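CzcP cation efflux P1-ATPase (PDB 4U9R) probably pumps zinc and related divalent metals across the cell membrane using ATP, and is represented here by its ferredoxin-like, metal-binding N-terminal extension. Local coordinates at residues P38-P43 against N67-S72; V45-S50 against R144-N149; E51-G54 against A60-I63; V106-K111 against I152-I157. All coordinates share one frame; numbering follows the deposited sequence.

Contact 1 of 4, residues P38-P43 against N67-S72. With CD (cadmium ion), chain B.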
loop_
_atom_site.group_PDB
_atom_site.type_symbol
_atom_site.label_atom_id
_atom_site.label_comp_id
_atom_site.label_asym_id
_atom_site.label_seq_id
_atom_site.Cartn_x
_atom_site.Cartn_y
_atom_site.Cartn_z
ATOM N N PRO A 38 -2.672 -4.873 -3.731
ATOM C CA PRO A 38 -2.818 -5.300 -5.127
ATOM C C PRO A 38 -1.494 -5.738 -5.736
ATOM O O PRO A 38 -1.405 -6.811 -6.335
ATOM C CB PRO A 38 -3.343 -4.041 -5.841
ATOM C CG PRO A 38 -3.174 -2.913 -4.883
ATOM C CD PRO A 38 -3.214 -3.520 -3.516
ATOM N N ASP A 39 -0.475 -4.900 -5.579
ATOM C CA ASP A 39 0.876 -5.234 -6.017
ATOM C C ASP A 39 1.892 -4.499 -5.139
ATOM O O ASP A 39 1.522 -3.694 -4.278
ATOM C CB ASP A 39 1.064 -4.896 -7.505
ATOM C CG ASP A 39 0.693 -3.459 -7.844
ATOM O OD1 ASP A 39 0.857 -2.566 -6.994
ATOM O OD2 ASP A 39 0.240 -3.207 -8.980
ATOM N N SER A 40 3.166 -4.774 -5.381
ATOM C CA SER A 40 4.253 -4.176 -4.620
ATOM C C SER A 40 4.526 -2.728 -5.031
ATOM O O SER A 40 5.429 -2.073 -4.484
ATOM C CB SER A 40 5.512 -5.010 -4.795
ATOM O OG SER A 40 5.957 -4.936 -6.126
ATOM N N SER A 41 3.760 -2.226 -5.995
ATOM C CA SER A 41 3.846 -0.833 -6.371
ATOM C C SER A 41 2.836 0.032 -5.595
ATOM O O SER A 41 2.891 1.262 -5.678
ATOM C CB SER A 41 3.608 -0.711 -7.877
ATOM O OG SER A 41 4.363 -1.692 -8.576
ATOM N N ASP A 42 1.926 -0.597 -4.842
ATOM C CA ASP A 42 0.959 0.138 -3.996
ATOM C C ASP A 42 1.776 1.056 -3.079
ATOM O O ASP A 42 2.849 0.672 -2.624
ATOM C CB ASP A 42 0.058 -0.851 -3.231
ATOM C CG ASP A 42 -0.912 -0.164 -2.228
ATOM O OD1 ASP A 42 -0.452 0.257 -1.183
ATOM O OD2 ASP A 42 -2.137 -0.072 -2.448
ATOM N N PRO A 43 1.303 2.288 -2.856
ATOM C CA PRO A 43 2.063 3.278 -2.118
ATOM C C PRO A 43 2.305 2.952 -0.641
ATOM O O PRO A 43 3.062 3.674 0.019
ATOM C CB PRO A 43 1.212 4.547 -2.246
ATOM C CG PRO A 43 -0.149 4.074 -2.567
ATOM C CD PRO A 43 0.043 2.853 -3.387
ATOM N N ASN A 67 9.830 -12.047 -9.486
ATOM C CA ASN A 67 9.076 -12.277 -10.725
ATOM C C ASN A 67 7.628 -12.646 -10.413
ATOM O O ASN A 67 6.696 -12.137 -11.042
ATOM C CB ASN A 67 9.733 -13.382 -11.550
ATOM C CG ASN A 67 11.126 -13.004 -12.022
ATOM O OD1 ASN A 67 11.287 -12.139 -12.884
ATOM N ND2 ASN A 67 12.141 -13.655 -11.461
ATOM N N VAL A 68 7.460 -13.534 -9.434
ATOM C CA VAL A 68 6.175 -13.724 -8.771
ATOM C C VAL A 68 6.079 -12.633 -7.698
ATOM O O VAL A 68 6.760 -12.705 -6.672
ATOM C CB VAL A 68 6.062 -15.122 -8.125
ATOM C CG1 VAL A 68 4.674 -15.317 -7.517
ATOM C CG2 VAL A 68 6.372 -16.211 -9.147
ATOM N N ASP A 69 5.241 -11.624 -7.936
ATOM C CA ASP A 69 5.281 -10.382 -7.150
ATOM C C ASP A 69 5.184 -10.575 -5.629
ATOM O O ASP A 69 5.826 -9.841 -4.872
ATOM C CB ASP A 69 4.193 -9.403 -7.608
ATOM C CG ASP A 69 4.461 -7.979 -7.144
ATOM O OD1 ASP A 69 5.560 -7.466 -7.451
ATOM O OD2 ASP A 69 3.582 -7.378 -6.476
ATOM N N SER A 70 4.404 -11.561 -5.185
ATOM C CA SER A 70 4.199 -11.802 -3.744
ATOM C C SER A 70 5.365 -12.529 -3.028
ATOM O O SER A 70 5.237 -12.917 -1.853
ATOM C CB SER A 70 2.887 -12.563 -3.527
ATOM O OG SER A 70 2.930 -13.808 -4.193
ATOM N N ASP A 71 6.474 -12.735 -3.747
ATOM C CA ASP A 71 7.746 -13.144 -3.153
ATOM C C ASP A 71 8.739 -11.970 -3.138
ATOM O O ASP A 71 9.940 -12.166 -2.901
ATOM C CB ASP A 71 8.354 -14.315 -3.934
ATOM C CG ASP A 71 7.541 -15.595 -3.807
ATOM O OD1 ASP A 71 6.311 -15.527 -3.554
ATOM O OD2 ASP A 71 8.143 -16.678 -3.969
ATOM N N SER A 72 8.253 -10.766 -3.433
ATOM C CA SER A 72 9.075 -9.566 -3.305
ATOM C C SER A 72 9.378 -9.332 -1.831
ATOM O O SER A 72 8.533 -9.536 -0.981
ATOM C CB SER A 72 8.347 -8.352 -3.868
ATOM O OG SER A 72 8.216 -8.480 -5.270
HETATM CD CD CD B . -1.926 0.824 0.206
#

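Contact 2 of 4, residues V45-S50 against R144-N149. With CD (cadmium ion), chain B.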
loop_
_atom_site.group_PDB
_atom_site.type_symbol
_atom_site.label_atom_id
_atom_site.label_comp_id
_atom_site.label_asym_id
_atom_site.label_seq_id
_atom_site.Cartn_x
_atom_site.Cartn_y
_atom_site.Cartn_z
ATOM N N VAL A 45 3.957 0.320 0.265
ATOM C CA VAL A 45 5.356 -0.089 0.246
ATOM C C VAL A 45 6.307 1.095 0.449
ATOM O O VAL A 45 7.250 1.005 1.267
ATOM C CB VAL A 45 5.710 -0.840 -1.052
ATOM C CG1 VAL A 45 7.199 -1.185 -1.072
ATOM C CG2 VAL A 45 4.894 -2.115 -1.147
ATOM N N GLU A 46 6.039 2.191 -0.266
ATOM C CA GLU A 46 6.771 3.481 -0.131
ATOM C C GLU A 46 6.542 4.139 1.214
ATOM O O GLU A 46 7.468 4.743 1.787
ATOM C CB GLU A 46 6.351 4.493 -1.232
ATOM C CG GLU A 46 7.100 5.836 -1.216
ATOM C CD GLU A 46 6.406 6.969 -2.009
ATOM O OE1 GLU A 46 6.961 7.439 -3.032
ATOM O OE2 GLU A 46 5.306 7.412 -1.600
ATOM N N ARG A 47 5.312 4.092 1.711
ATOM C CA ARG A 47 5.069 4.614 3.060
ATOM C C ARG A 47 5.992 3.910 4.071
ATOM O O ARG A 47 6.649 4.556 4.886
ATOM C CB ARG A 47 3.626 4.430 3.501
ATOM C CG ARG A 47 2.736 5.618 3.224
ATOM C CD ARG A 47 1.296 5.423 3.742
ATOM N NE ARG A 47 0.369 6.223 2.936
ATOM C CZ ARG A 47 -0.406 5.770 1.944
ATOM N NH1 ARG A 47 -0.493 4.478 1.644
ATOM N NH2 ARG A 47 -1.151 6.633 1.271
ATOM N N LEU A 48 6.021 2.585 3.996
ATOM C CA LEU A 48 6.829 1.763 4.890
ATOM C C LEU A 48 8.299 2.106 4.741
ATOM O O LEU A 48 8.966 2.407 5.715
ATOM C CB LEU A 48 6.599 0.285 4.609
ATOM C CG LEU A 48 7.435 -0.754 5.361
ATOM C CD1 LEU A 48 7.380 -0.523 6.840
ATOM C CD2 LEU A 48 6.887 -2.141 5.071
ATOM N N LEU A 49 8.798 2.087 3.517
ATOM C CA LEU A 49 10.214 2.357 3.285
ATOM C C LEU A 49 10.610 3.761 3.697
ATOM O O LEU A 49 11.612 3.921 4.364
ATOM C CB LEU A 49 10.613 2.133 1.832
ATOM C CG LEU A 49 10.555 0.704 1.285
ATOM C CD1 LEU A 49 10.825 0.713 -0.219
ATOM C CD2 LEU A 49 11.545 -0.160 1.966
ATOM N N SER A 50 9.826 4.769 3.350
ATOM C CA SER A 50 10.216 6.165 3.689
ATOM C C SER A 50 10.164 6.440 5.203
ATOM O O SER A 50 11.015 7.176 5.770
ATOM C CB SER A 50 9.384 7.194 2.889
ATOM O OG SER A 50 8.008 7.143 3.244
ATOM N N ARG A 144 -9.055 1.032 -8.936
ATOM C CA ARG A 144 -7.938 0.822 -7.996
ATOM C C ARG A 144 -7.921 1.964 -6.977
ATOM O O ARG A 144 -7.430 3.048 -7.277
ATOM C CB ARG A 144 -6.611 0.805 -8.771
ATOM C CG ARG A 144 -5.339 0.855 -7.920
ATOM C CD ARG A 144 -4.118 1.273 -8.735
ATOM N NE ARG A 144 -2.881 0.902 -8.057
ATOM C CZ ARG A 144 -2.406 -0.342 -7.978
ATOM N NH1 ARG A 144 -3.053 -1.355 -8.541
ATOM N NH2 ARG A 144 -1.273 -0.583 -7.330
ATOM N N VAL A 145 -8.437 1.718 -5.779
ATOM C CA VAL A 145 -8.562 2.771 -4.760
ATOM C C VAL A 145 -7.725 2.440 -3.505
ATOM O O VAL A 145 -7.365 1.278 -3.256
ATOM C CB VAL A 145 -10.056 3.031 -4.407
ATOM C CG1 VAL A 145 -10.699 1.812 -3.775
ATOM C CG2 VAL A 145 -10.235 4.231 -3.494
ATOM N N GLU A 146 -7.382 3.479 -2.751
ATOM C CA GLU A 146 -6.711 3.327 -1.470
ATOM C C GLU A 146 -7.353 4.292 -0.508
ATOM O O GLU A 146 -7.595 5.442 -0.876
ATOM C CB GLU A 146 -5.226 3.628 -1.620
ATOM C CG GLU A 146 -4.451 3.670 -0.300
ATOM C CD GLU A 146 -3.089 3.025 -0.410
ATOM O OE1 GLU A 146 -2.675 2.683 -1.531
ATOM O OE2 GLU A 146 -2.448 2.836 0.637
ATOM N N PHE A 147 -7.637 3.842 0.710
ATOM C CA PHE A 147 -8.407 4.655 1.639
ATOM C C PHE A 147 -8.023 4.561 3.114
ATOM O O PHE A 147 -7.459 3.571 3.566
ATOM C CB PHE A 147 -9.904 4.345 1.487
ATOM C CG PHE A 147 -10.250 2.891 1.614
ATOM C CD1 PHE A 147 -10.100 2.042 0.537
ATOM C CD2 PHE A 147 -10.765 2.382 2.794
ATOM C CE1 PHE A 147 -10.436 0.708 0.640
ATOM C CE2 PHE A 147 -11.099 1.042 2.915
ATOM C CZ PHE A 147 -10.934 0.201 1.833
ATOM N N ASP A 148 -8.388 5.615 3.845
ATOM C CA ASP A 148 -8.116 5.765 5.263
ATOM C C ASP A 148 -9.230 5.103 6.086
ATOM O O ASP A 148 -10.331 5.640 6.210
ATOM C CB ASP A 148 -7.974 7.263 5.599
ATOM C CG ASP A 148 -7.777 7.534 7.090
ATOM O OD1 ASP A 148 -7.870 6.598 7.912
ATOM O OD2 ASP A 148 -7.543 8.710 7.436
ATOM N N ASN A 149 -8.911 3.941 6.655
ATOM C CA ASN A 149 -9.850 3.117 7.418
ATOM C C ASN A 149 -10.481 3.766 8.648
ATOM O O ASN A 149 -11.430 3.215 9.208
ATOM C CB ASN A 149 -9.156 1.829 7.877
ATOM C CG ASN A 149 -9.005 0.811 6.769
ATOM O OD1 ASN A 149 -9.748 0.822 5.792
ATOM N ND2 ASN A 149 -8.046 -0.096 6.929
HETATM CD CD CD B . -1.926 0.824 0.206
#

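Contact 3 of 4, residues E51-G54 against A60-I63. With CD (cadmium ion), chain C; TCE (3,3',3''-phosphanetriyltripropanoic acid), chain D.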
loop_
_atom_site.group_PDB
_atom_site.type_symbol
_atom_site.label_atom_id
_atom_site.label_comp_id
_atom_site.label_asym_id
_atom_site.label_seq_id
_atom_site.Cartn_x
_atom_site.Cartn_y
_atom_site.Cartn_z
ATOM N N GLU A 51 9.222 5.823 5.873
ATOM C CA GLU A 51 9.191 5.890 7.341
ATOM C C GLU A 51 10.377 5.189 7.949
ATOM O O GLU A 51 10.996 5.733 8.852
ATOM C CB GLU A 51 7.886 5.343 7.902
ATOM C CG GLU A 51 6.735 6.292 7.595
ATOM C CD GLU A 51 5.407 5.889 8.216
ATOM O OE1 GLU A 51 5.399 5.161 9.239
ATOM O OE2 GLU A 51 4.369 6.320 7.664
ATOM N N LEU A 52 10.758 4.023 7.424
ATOM C CA LEU A 52 11.955 3.356 7.959
ATOM C C LEU A 52 13.212 4.148 7.742
ATOM O O LEU A 52 14.082 4.129 8.605
ATOM C CB LEU A 52 12.146 1.986 7.380
ATOM C CG LEU A 52 11.126 0.961 7.879
ATOM C CD1 LEU A 52 11.383 -0.353 7.170
ATOM C CD2 LEU A 52 11.229 0.788 9.393
ATOM N N ARG A 53 13.327 4.840 6.594
ATOM C CA ARG A 53 14.537 5.581 6.294
ATOM C C ARG A 53 14.791 6.758 7.243
ATOM O O ARG A 53 15.943 7.178 7.493
ATOM C CB ARG A 53 14.518 6.065 4.846
ATOM C CG ARG A 53 14.681 4.938 3.840
ATOM C CD ARG A 53 14.973 5.477 2.445
ATOM N NE ARG A 53 14.720 4.483 1.414
ATOM C CZ ARG A 53 13.642 4.451 0.629
ATOM N NH1 ARG A 53 12.674 5.347 0.733
ATOM N NH2 ARG A 53 13.528 3.493 -0.257
ATOM N N GLY A 54 13.705 7.265 7.782
ATOM C CA GLY A 54 13.740 8.272 8.794
ATOM C C GLY A 54 14.196 7.872 10.176
ATOM O O GLY A 54 14.381 8.776 10.990
ATOM N N ALA A 60 19.944 1.723 4.956
ATOM C CA ALA A 60 19.186 1.694 3.727
ATOM C C ALA A 60 17.970 0.834 3.887
ATOM O O ALA A 60 17.864 -0.023 4.796
ATOM C CB ALA A 60 20.034 1.148 2.582
ATOM N N ALA A 61 17.047 1.058 2.989
ATOM C CA ALA A 61 15.876 0.260 2.899
ATOM C C ALA A 61 15.379 0.312 1.459
ATOM O O ALA A 61 15.335 1.394 0.839
ATOM C CB ALA A 61 14.827 0.786 3.872
ATOM N N HIS A 62 15.015 -0.850 0.918
ATOM C CA HIS A 62 14.599 -0.924 -0.479
ATOM C C HIS A 62 13.887 -2.244 -0.744
ATOM O O HIS A 62 13.924 -3.204 0.084
ATOM C CB HIS A 62 15.812 -0.732 -1.427
ATOM C CG HIS A 62 16.867 -1.788 -1.289
ATOM N ND1 HIS A 62 17.045 -2.788 -2.218
ATOM C CD2 HIS A 62 17.773 -2.022 -0.309
ATOM C CE1 HIS A 62 18.029 -3.579 -1.826
ATOM N NE2 HIS A 62 18.492 -3.133 -0.675
ATOM N N ILE A 63 13.193 -2.277 -1.863
ATOM C CA ILE A 63 12.472 -3.455 -2.311
ATOM C C ILE A 63 13.395 -4.328 -3.126
ATOM O O ILE A 63 14.242 -3.816 -3.852
ATOM C CB ILE A 63 11.279 -3.067 -3.197
ATOM C CG1 ILE A 63 10.352 -2.131 -2.449
ATOM C CG2 ILE A 63 10.473 -4.282 -3.646
ATOM C CD1 ILE A 63 10.283 -0.766 -3.110
HETATM CD CD CD C . 19.677 -4.732 0.310
HETATM O O16 TCE D . 22.524 -10.334 -3.973
HETATM C C14 TCE D . 21.827 -10.098 -2.960
HETATM O O15 TCE D . 21.696 -10.885 -1.996
HETATM C C5 TCE D . 21.093 -8.772 -2.890
HETATM C C2 TCE D . 21.721 -7.783 -1.938
HETATM P P TCE D . 20.779 -6.229 -1.680
HETATM C C3 TCE D . 20.354 -5.702 -3.386
HETATM C C6 TCE D . 20.782 -4.258 -3.601
HETATM C C8 TCE D . 21.424 -4.011 -4.953
HETATM O O10 TCE D . 21.010 -3.039 -5.623
HETATM O O9 TCE D . 22.332 -4.789 -5.327
HETATM C C1 TCE D . 22.070 -5.028 -1.171
HETATM C C4 TCE D . 23.193 -5.109 -2.202
HETATM C C11 TCE D . 23.924 -3.796 -2.407
HETATM O O12 TCE D . 24.293 -3.160 -1.393
HETATM O O13 TCE D . 24.119 -3.418 -3.585
HETATM O O HOH W 1 17.415 3.197 0.918
#

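Contact 4 of 4, residues V106-K111 against I152-I157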
loop_
_atom_site.group_PDB
_atom_site.type_symbol
_atom_site.label_atom_id
_atom_site.label_comp_id
_atom_site.label_asym_id
_atom_site.label_seq_id
_atom_site.Cartn_x
_atom_site.Cartn_y
_atom_site.Cartn_z
ATOM N N VAL A 106 -9.530 -1.660 -2.094
ATOM C CA VAL A 106 -10.368 -2.536 -2.901
ATOM C C VAL A 106 -9.969 -2.363 -4.357
ATOM O O VAL A 106 -9.571 -1.282 -4.784
ATOM C CB VAL A 106 -11.885 -2.281 -2.733
ATOM C CG1 VAL A 106 -12.355 -2.723 -1.359
ATOM C CG2 VAL A 106 -12.243 -0.825 -2.987
ATOM N N LEU A 107 -10.032 -3.461 -5.092
ATOM C CA LEU A 107 -9.831 -3.455 -6.531
ATOM C C LEU A 107 -11.088 -4.107 -7.132
ATOM O O LEU A 107 -11.219 -5.343 -7.158
ATOM C CB LEU A 107 -8.551 -4.214 -6.907
ATOM C CG LEU A 107 -8.136 -4.151 -8.378
ATOM C CD1 LEU A 107 -7.646 -2.763 -8.744
ATOM C CD2 LEU A 107 -7.066 -5.198 -8.670
ATOM N N TRP A 108 -12.025 -3.265 -7.568
ATOM C CA TRP A 108 -13.322 -3.736 -8.037
ATOM C C TRP A 108 -13.479 -3.576 -9.529
ATOM O O TRP A 108 -13.010 -2.586 -10.107
ATOM C CB TRP A 108 -14.454 -2.989 -7.344
ATOM C CG TRP A 108 -14.674 -3.423 -5.962
ATOM C CD1 TRP A 108 -14.490 -4.683 -5.453
ATOM C CD2 TRP A 108 -15.141 -2.620 -4.887
ATOM N NE1 TRP A 108 -14.806 -4.702 -4.118
ATOM C CE2 TRP A 108 -15.216 -3.449 -3.745
ATOM C CE3 TRP A 108 -15.502 -1.279 -4.770
ATOM C CZ2 TRP A 108 -15.645 -2.977 -2.501
ATOM C CZ3 TRP A 108 -15.920 -0.811 -3.524
ATOM C CH2 TRP A 108 -15.984 -1.659 -2.411
ATOM N N GLN A 109 -14.139 -4.581 -10.118
ATOM C CA GLN A 109 -14.629 -4.567 -11.500
ATOM C C GLN A 109 -16.040 -3.967 -11.496
ATOM O O GLN A 109 -17.009 -4.627 -11.095
ATOM C CB GLN A 109 -14.641 -5.998 -12.071
ATOM C CG GLN A 109 -15.275 -6.159 -13.452
ATOM C CD GLN A 109 -14.515 -5.426 -14.544
ATOM O OE1 GLN A 109 -13.549 -5.947 -15.103
ATOM N NE2 GLN A 109 -14.957 -4.212 -14.864
ATOM N N LEU A 110 -16.145 -2.699 -11.898
ATOM C CA LEU A 110 -17.446 -2.031 -11.955
ATOM C C LEU A 110 -18.251 -2.489 -13.169
ATOM O O LEU A 110 -17.702 -2.886 -14.195
ATOM C CB LEU A 110 -17.279 -0.508 -11.976
ATOM C CG LEU A 110 -16.575 0.130 -10.768
ATOM C CD1 LEU A 110 -16.536 1.646 -10.923
ATOM C CD2 LEU A 110 -17.245 -0.252 -9.454
ATOM N N LYS A 111 -19.566 -2.445 -13.044
ATOM C CA LYS A 111 -20.432 -2.762 -14.168
ATOM C C LYS A 111 -20.434 -1.587 -15.133
ATOM O O LYS A 111 -19.978 -0.487 -14.783
ATOM C CB LYS A 111 -21.847 -3.097 -13.680
ATOM C CG LYS A 111 -21.909 -4.355 -12.812
ATOM C CD LYS A 111 -23.213 -4.451 -12.036
ATOM C CE LYS A 111 -23.242 -5.684 -11.145
ATOM N NZ LYS A 111 -24.360 -5.622 -10.161
ATOM N N ILE A 152 -13.254 6.114 6.448
ATOM C CA ILE A 152 -14.193 5.414 5.563
ATOM C C ILE A 152 -13.849 3.923 5.519
ATOM O O ILE A 152 -12.730 3.536 5.850
ATOM C CB ILE A 152 -14.142 6.031 4.136
ATOM C CG1 ILE A 152 -14.706 7.463 4.123
ATOM C CG2 ILE A 152 -14.903 5.203 3.108
ATOM C CD1 ILE A 152 -16.185 7.594 4.448
ATOM N N SER A 153 -14.823 3.093 5.153
ATOM C CA SER A 153 -14.588 1.675 4.867
ATOM C C SER A 153 -14.914 1.367 3.401
ATOM O O SER A 153 -15.358 2.237 2.664
ATOM C CB SER A 153 -15.430 0.789 5.795
ATOM O OG SER A 153 -16.818 0.916 5.518
ATOM N N ALA A 154 -14.695 0.121 2.994
ATOM C CA ALA A 154 -15.017 -0.328 1.641
ATOM C C ALA A 154 -16.534 -0.463 1.414
ATOM O O ALA A 154 -17.017 -0.256 0.295
ATOM C CB ALA A 154 -14.320 -1.648 1.347
ATOM N N ALA A 155 -17.279 -0.811 2.463
ATOM C CA ALA A 155 -18.738 -0.874 2.380
ATOM C C ALA A 155 -19.273 0.507 2.036
ATOM O O ALA A 155 -20.099 0.645 1.146
ATOM C CB ALA A 155 -19.336 -1.378 3.684
ATOM N N GLY A 156 -18.766 1.524 2.726
ATOM C CA GLY A 156 -19.069 2.915 2.420
ATOM C C GLY A 156 -18.638 3.404 1.038
ATOM O O GLY A 156 -19.250 4.344 0.507
ATOM N N ILE A 157 -17.576 2.802 0.478
ATOM C CA ILE A 157 -17.161 3.042 -0.913
ATOM C C ILE A 157 -18.171 2.453 -1.886
ATOM O O ILE A 157 -18.545 3.114 -2.856
ATOM C CB ILE A 157 -15.780 2.411 -1.279
ATOM C CG1 ILE A 157 -14.649 2.931 -0.374
ATOM C CG2 ILE A 157 -15.441 2.663 -2.750
ATOM C CD1 ILE A 157 -14.644 4.430 -0.152
#

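Contact 1 of 4, residues P38-P43 against N67-S72
Ser40 holds its OG between its own backbone N and carbonyl carbon (chi1 67°), on the same side as its N-H, while Asp69 swings CG anti to its backbone N (chi1 -162°), sending the carboxylate out to meet both donors. Ser40 belongs to a type I beta turn from Asp39 to Asp42, just ahead of helix 43-53, and Asp69 to a short 3-10 segment in the loop joining the antiparallel strands 58-64 and 73-78. The grip is two-pronged: Ser40 N donates to Asp69 OD2 at 2.9 Å, with an N-H...O angle of 141°, and Ser40 OG donates to Asp69 OD1, also at 2.9 Å. Both oxygens face Ser40 on their syn sides, a bidentate grip that limits rotation of the carboxylate. Asp39 adds CB, 3.7 Å from Asp69 OD2, but turns its own carboxylate away to a salt bridge with Arg144. The bonds join the hairpin loop to a turn whose last residue, Asp42, caps the helix and reaches cadmium with OD1 at 2.1 Å, in a site completed by Cys44, His105 and Glu146. Behind Asp69 the loop is braced by Ser72, whose OG donates to Asp69 O at 2.8 Å and whose N donates to the same oxygen at 3.0 Å.

Contact 2 of 4, residues V45-S50 against R144-N149
Arg47, near the start of helix 43-53, and Glu146, within strand 142-148, have their CA atoms 12.7 Å apart, a distance that their side chains span. The helix keeps its regular i to i+4 bonding, as in Leu49 N to Val45 O, and the strand is the middle one of its antiparallel sheet. The two long side chains come from opposite directions. Arg47 is extended from CG to NE and brings NH1 to Glu146 OE2 at 2.7 Å, a salt bridge whose N-H...O angle is 136°. The nitrogen stands above the carboxylate, 54° out of its plane, and the guanidinium and carboxylate planes are turned 61° against each other. This approach fits a two-partner role for Glu146 OE2, which also binds cadmium at 2.1 Å. Glu146 OE1 binds the same ion at 2.6 Å, making the carboxylate an uneven bidentate ligand in a metal site between the two ferredoxin-like three-stranded sheets. Asp42 and Cys44 complete it from the side of helix 43-53, and His105 from the sheet of Glu146. Arg47 is a second-shell residue here; its positive charge would be expected to offset some of the negative charge gathered round the metal. A cation-pi contact with Phe103 also engages the guanidinium group.

Contact 3 of 4, residues E51-G54 against A60-I63
Ala61 O is gripped by two nitrogens of the Arg53 guanidinium. The firmer bond comes from Arg53 NH2 at 3.0 Å, with an N-H...O angle of 141°, and a weak one comes from Arg53 NE at 3.2 Å. The oxygen lies at the edge of the guanidinium, and the NH2 donor is tilted 33° from the carbonyl plane. Arg53 sets CG anti to its carbonyl carbon (chi1 -70°) and then runs extended to NE, which carries the charged end from the last part of helix 43-53 to strand 58-64. On the way its CG passes 4.2 Å from the methyl CB of Ala61. A water accepts from Arg53 NE at 3.0 Å and from Ala61 N at the same distance, so the arginine reaches Ala61 O directly and Ala61 N through the water. In the next residue, His62, the end of the side chain leads off from the helix. Its NE2 binds cadmium at 2.2 Å, while its CE1 comes within 3.3 Å of atom C6 of the bound 3,3',3''-phosphanetriyltripropanoic acid. The strand carries His62 into a three-residue metal site, which Cys75 and His77 complete, with the ligand's phosphorus in the His62 ring plane and 2.7 Å from the cadmium.

Contact 4 of 4, residues V106-K111 against I152-I157
At the start of helix 154-162, Ala154 and Ile157 settle against Val106 and Trp108 of strand 103-109, an edge of its antiparallel sheet. Ala154 meets both strand residues. Its CB lies 3.5 Å from Val106 CG1 and 4.1 Å from Trp108 CH2, so the methyl lies against both side chains. Trp108 CH2 also points at Ala154 O from 3.2 Å, with the oxygen in the plane of the ring at its edge; the C-H edge of the indole carries a partial positive charge, so the approach is probably mildly attractive. Val106 and Trp108, two residues apart, lie on the same side of the strand, and Val106 CB sits 3.7 Å above the plane of the indole, over its centre. This is helix-on-sheet packing within the ferredoxin-like fold: the chain leaves the central strand 142-148 and folds back so that helix 154-162 covers the neighbouring edge strand. Ile157, one turn on, has chi1 at -58° to CG1, which leaves CG2 anti to its backbone N and brings it obliquely to Trp108 CZ3 at 3.6 Å. Farther along the helix, Glu158 and Leu161 also touch the Trp108 side chain. The helix start is marked by Ser153 as N-cap, whose OG accepts a weak but nearly straight bond from Gly156 N at 3.5 Å, and Ile157 N donates to Ser153 O at 3.2 Å.

Contacts 1 and 2 meet at the cadmium ion between the two antiparallel three-stranded sheets, their centres about 13 Å apart; contact 1 supplies Asp42 and contact 2 Glu146, and the Asp39-Arg144 salt bridge ties them further. Contact 3 shares helix 43-53 with contact 2, about 15 Å between centres, and contributes His62 to the second cadmium site. Contact 4 sits on the sheet that carries Glu146, its centre about 16 Å from that of contact 2 and about 30 Å from that of contact 3. Along the sequence contacts 1 and 3 close before contact 4 opens, whereas contact 2 crosses contacts 1 and 4, so the first cadmium site draws ligands from the start of helix 43-53 and from the second sheet.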